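Local coordinates for proteasome accessory factor B/C (PafBC) (Paenarthrobacter aurescens, PDB 6SJ9), which is a transcriptional regulator of the bacterial DNA damage response that combines winged helix-turn-helix and WYL domains and probably binds DNA, at residues A[163-169]-A[211-217]. Numbering follows the deposited sequence.
Sequences IRFGYQA and RMTTAIS
Met212, a selenomethionine, lays its CE over the centre of the Phe165 ring, 3.8 Å from the centroid, in a CH-pi contact within the Sm-fold WYL domain; its SE, 4.6 Å from that centroid, adds a more distant Met-aromatic contact. Arg164 and Ser217 form an antiparallel hydrogen-bonded pair, Tyr167 and Met212 a separate single bridge, and 213-216 loops out between them. Beyond CG the Met212 chain runs extended (chi2 172°), carrying SE and CE across that ring face, while its CG also meets the edge of the Tyr167 ring. Phe207 packs edge-to-face against both aromatics, and Leu194 touches Phe165 and Met212. Further along, Ile163 CB meets Ile216 CG2 at 3.8 Å, beside helix 147-159.

At Gly166, Thr213 N donates to the carbonyl O from above its plane. Thr213 OG1, itself bonded to Glu175, packs 3.2 Å from Gly166 CA.

Arg211 CB sits 3.6 Å from Tyr167 CE1, the two side chains crossing at about a right angle, and Tyr167 OH bonds to Arg208 N. Gln168 N donates almost straight (176°) to Arg211 O. Bends at chi2 and chi3 bring the guanidinium round to Gln168, whose CB lies over one face, with NH1 3.0 Å from Ala169 O. An alanine here would keep CB against Tyr167 but would probably leave Gln168 and the carbonyl of Ala169 without their cationic neighbour.

At the far end Arg164 O accepts twice from Ser217, from N at 3.0 Å, nearly in line with the carbonyl, and from OG at 3.3 Å, above its plane.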
ATOM      1  N   ILE A 163     -25.147 -12.781  12.641  1.00 39.32           N
ATOM      2  CA  ILE A 163     -24.112 -12.193  13.488  1.00 39.88           C
ATOM      3  C   ILE A 163     -24.742 -11.204  14.468  1.00 43.32           C
ATOM      4  O   ILE A 163     -25.894 -10.784  14.328  1.00 43.69           O
ATOM      5  CB  ILE A 163     -23.008 -11.441  12.683  1.00 39.17           C
ATOM      6  CG1 ILE A 163     -23.615 -10.269  11.926  1.00 36.67           C
ATOM      7  CG2 ILE A 163     -22.345 -12.381  11.701  1.00 35.95           C
ATOM      8  CD1 ILE A 163     -22.588  -9.470  11.065  1.00 40.09           C
ATOM      9  N   ARG A 164     -23.950 -10.835  15.471  1.00 44.35           N
ATOM     10  CA  ARG A 164     -24.308  -9.770  16.401  1.00 47.12           C
ATOM     11  C   ARG A 164     -23.072  -8.928  16.702  1.00 50.52           C
ATOM     12  O   ARG A 164     -21.936  -9.417  16.686  1.00 54.88           O
ATOM     13  CB  ARG A 164     -24.978 -10.355  17.660  1.00 49.08           C
ATOM     14  CG  ARG A 164     -24.305 -10.166  19.007  1.00 50.79           C
ATOM     15  CD  ARG A 164     -24.721 -11.291  19.958  1.00 50.39           C
ATOM     16  NE  ARG A 164     -26.122 -11.627  19.738  1.00 54.24           N
ATOM     17  CZ  ARG A 164     -26.680 -12.819  19.998  1.00 53.63           C
ATOM     18  NH1 ARG A 164     -25.964 -13.838  20.496  1.00 47.71           N
ATOM     19  NH2 ARG A 164     -27.974 -13.013  19.710  1.00 54.88           N
ATOM     20  N   PHE A 165     -23.294  -7.639  16.944  1.00 53.71           N
ATOM     21  CA  PHE A 165     -22.192  -6.714  17.204  1.00 52.51           C
ATOM     22  C   PHE A 165     -22.734  -5.438  17.821  1.00 53.63           C
ATOM     23  O   PHE A 165     -23.920  -5.092  17.659  1.00 52.66           O
ATOM     24  CB  PHE A 165     -21.384  -6.317  15.961  1.00 51.29           C
ATOM     25  CG  PHE A 165     -22.230  -5.811  14.842  1.00 51.94           C
ATOM     26  CD1 PHE A 165     -22.503  -4.440  14.713  1.00 52.38           C
ATOM     27  CD2 PHE A 165     -22.819  -6.710  13.948  1.00 43.88           C
ATOM     28  CE1 PHE A 165     -23.338  -3.997  13.673  1.00 50.37           C
ATOM     29  CE2 PHE A 165     -23.622  -6.262  12.914  1.00 43.27           C
ATOM     30  CZ  PHE A 165     -23.911  -4.925  12.783  1.00 42.15           C
ATOM     31  N   GLY A 166     -21.854  -4.774  18.573  1.00 54.33           N
ATOM     32  CA  GLY A 166     -22.179  -3.462  19.097  1.00 53.11           C
ATOM     33  C   GLY A 166     -22.121  -2.408  18.003  1.00 53.77           C
ATOM     34  O   GLY A 166     -21.197  -2.370  17.197  1.00 54.64           O
ATOM     35  N   TYR A 167     -23.122  -1.538  17.978  1.00 56.46           N
ATOM     36  CA  TYR A 167     -23.199  -0.525  16.938  1.00 57.10           C
ATOM     37  C   TYR A 167     -23.572   0.821  17.537  1.00 64.69           C
ATOM     38  O   TYR A 167     -24.599   0.938  18.211  1.00 67.62           O
ATOM     39  CB  TYR A 167     -24.200  -0.878  15.847  1.00 50.68           C
ATOM     40  CG  TYR A 167     -23.962  -0.006  14.660  1.00 48.24           C
ATOM     41  CD1 TYR A 167     -22.795  -0.150  13.933  1.00 47.18           C
ATOM     42  CD2 TYR A 167     -24.884   0.940  14.259  1.00 52.83           C
ATOM     43  CE1 TYR A 167     -22.535   0.614  12.833  1.00 50.05           C
ATOM     44  CE2 TYR A 167     -24.626   1.754  13.145  1.00 53.03           C
ATOM     45  CZ  TYR A 167     -23.444   1.582  12.447  1.00 51.00           C
ATOM     46  OH  TYR A 167     -23.143   2.338  11.351  1.00 49.39           O
ATOM     47  N   GLN A 168     -22.763   1.837  17.263  1.00 69.40           N
ATOM     48  CA  GLN A 168     -23.092   3.178  17.738  1.00 79.17           C
ATOM     49  C   GLN A 168     -24.061   3.840  16.762  1.00 83.32           C
ATOM     50  O   GLN A 168     -23.669   4.338  15.696  1.00 73.17           O
ATOM     51  CB  GLN A 168     -21.827   4.001  17.939  1.00 83.71           C
ATOM     52  CG  GLN A 168     -22.106   5.194  18.828  1.00 93.32           C
ATOM     53  CD  GLN A 168     -21.009   5.420  19.834  1.00 97.92           C
ATOM     54  OE1 GLN A 168     -21.207   5.198  21.032  1.00101.39           O
ATOM     55  NE2 GLN A 168     -19.838   5.847  19.360  1.00 96.79           N
ATOM     56  N   ALA A 169     -25.300   3.964  17.226  1.00102.07           N
ATOM     57  CA  ALA A 169     -26.501   4.324  16.485  1.00118.14           C
ATOM     58  C   ALA A 169     -26.363   5.523  15.558  1.00136.40           C
ATOM     59  O   ALA A 169     -25.458   6.352  15.707  1.00135.72           O
ATOM     60  CB  ALA A 169     -27.641   4.578  17.474  1.00114.00           C
ATOM     61  N   ARG A 211     -18.045   2.301  12.787  1.00 56.59           N
ATOM     62  CA  ARG A 211     -18.940   2.598  13.909  1.00 56.45           C
ATOM     63  C   ARG A 211     -19.294   1.378  14.767  1.00 60.79           C
ATOM     64  O   ARG A 211     -20.129   1.494  15.672  1.00 61.11           O
ATOM     65  CB  ARG A 211     -20.204   3.275  13.412  1.00 57.37           C
ATOM     66  CG  ARG A 211     -19.916   4.580  12.580  1.00 65.68           C
ATOM     67  CD  ARG A 211     -20.907   5.656  12.967  1.00 73.62           C
ATOM     68  NE  ARG A 211     -20.529   6.295  14.231  1.00 81.48           N
ATOM     69  CZ  ARG A 211     -21.365   6.924  15.067  1.00 84.43           C
ATOM     70  NH1 ARG A 211     -22.676   7.012  14.814  1.00 81.86           N
ATOM     71  NH2 ARG A 211     -20.877   7.465  16.182  1.00 87.17           N
HETATM   72  N   MSE A 212     -18.684   0.226  14.505  1.00 62.51           N
HETATM   73  CA  MSE A 212     -18.873  -0.965  15.341  1.00 63.27           C
HETATM   74  C   MSE A 212     -18.016  -0.860  16.596  1.00 64.84           C
HETATM   75  O   MSE A 212     -16.807  -0.644  16.521  1.00 61.58           O
HETATM   76  CB  MSE A 212     -18.507  -2.236  14.571  1.00 55.81           C
HETATM   77  CG  MSE A 212     -19.521  -2.646  13.538  1.00 61.41           C
HETATM   78 SE   MSE A 212     -18.874  -4.108  12.421  1.00 70.72          SE
HETATM   79  CE  MSE A 212     -20.482  -4.311  11.305  1.00 70.84           C
ATOM     80  N   THR A 213     -18.637  -1.034  17.746  1.00 67.82           N
ATOM     81  CA  THR A 213     -17.893  -0.921  18.983  1.00 74.37           C
ATOM     82  C   THR A 213     -17.118  -2.194  19.330  1.00 80.66           C
ATOM     83  O   THR A 213     -16.114  -2.113  20.054  1.00 82.23           O
ATOM     84  CB  THR A 213     -18.863  -0.584  20.094  1.00 74.17           C
ATOM     85  OG1 THR A 213     -19.724  -1.690  20.261  1.00 77.66           O
ATOM     86  CG2 THR A 213     -19.731   0.548  19.663  1.00 74.45           C
ATOM     87  N   THR A 214     -17.527  -3.354  18.793  1.00 78.34           N
ATOM     88  CA  THR A 214     -17.014  -4.659  19.193  1.00 69.65           C
ATOM     89  C   THR A 214     -16.404  -5.395  18.013  1.00 68.83           C
ATOM     90  O   THR A 214     -16.500  -4.980  16.855  1.00 70.66           O
ATOM     91  CB  THR A 214     -18.116  -5.552  19.741  1.00 67.86           C
ATOM     92  OG1 THR A 214     -18.816  -6.106  18.628  1.00 68.20           O
ATOM     93  CG2 THR A 214     -19.092  -4.763  20.572  1.00 67.08           C
ATOM     94  N   ALA A 215     -15.815  -6.539  18.320  1.00 67.70           N
ATOM     95  CA  ALA A 215     -15.641  -7.537  17.292  1.00 63.86           C
ATOM     96  C   ALA A 215     -17.000  -8.166  16.980  1.00 57.04           C
ATOM     97  O   ALA A 215     -17.975  -8.045  17.727  1.00 53.92           O
ATOM     98  CB  ALA A 215     -14.614  -8.595  17.719  1.00 63.77           C
ATOM     99  N   ILE A 216     -17.072  -8.780  15.821  1.00 55.21           N
ATOM    100  CA  ILE A 216     -18.304  -9.410  15.384  1.00 51.78           C
ATOM    101  C   ILE A 216     -18.363 -10.800  15.989  1.00 50.64           C
ATOM    102  O   ILE A 216     -17.435 -11.590  15.827  1.00 50.91           O
ATOM    103  CB  ILE A 216     -18.321  -9.449  13.851  1.00 51.58           C
ATOM    104  CG1 ILE A 216     -18.357  -7.984  13.350  1.00 52.72           C
ATOM    105  CG2 ILE A 216     -19.411 -10.366  13.324  1.00 50.22           C
ATOM    106  CD1 ILE A 216     -18.212  -7.830  11.925  1.00 54.52           C
ATOM    107  N   SER A 217     -19.454 -11.117  16.666  1.00 51.78           N
ATOM    108  CA  SER A 217     -19.679 -12.499  17.079  1.00 51.02           C
ATOM    109  C   SER A 217     -20.548 -13.230  16.032  1.00 48.21           C
ATOM    110  O   SER A 217     -21.698 -12.825  15.755  1.00 45.54           O
ATOM    111  CB  SER A 217     -20.246 -12.538  18.494  1.00 53.16           C
ATOM    112  OG  SER A 217     -21.569 -12.082  18.559  1.00 61.57           O
TER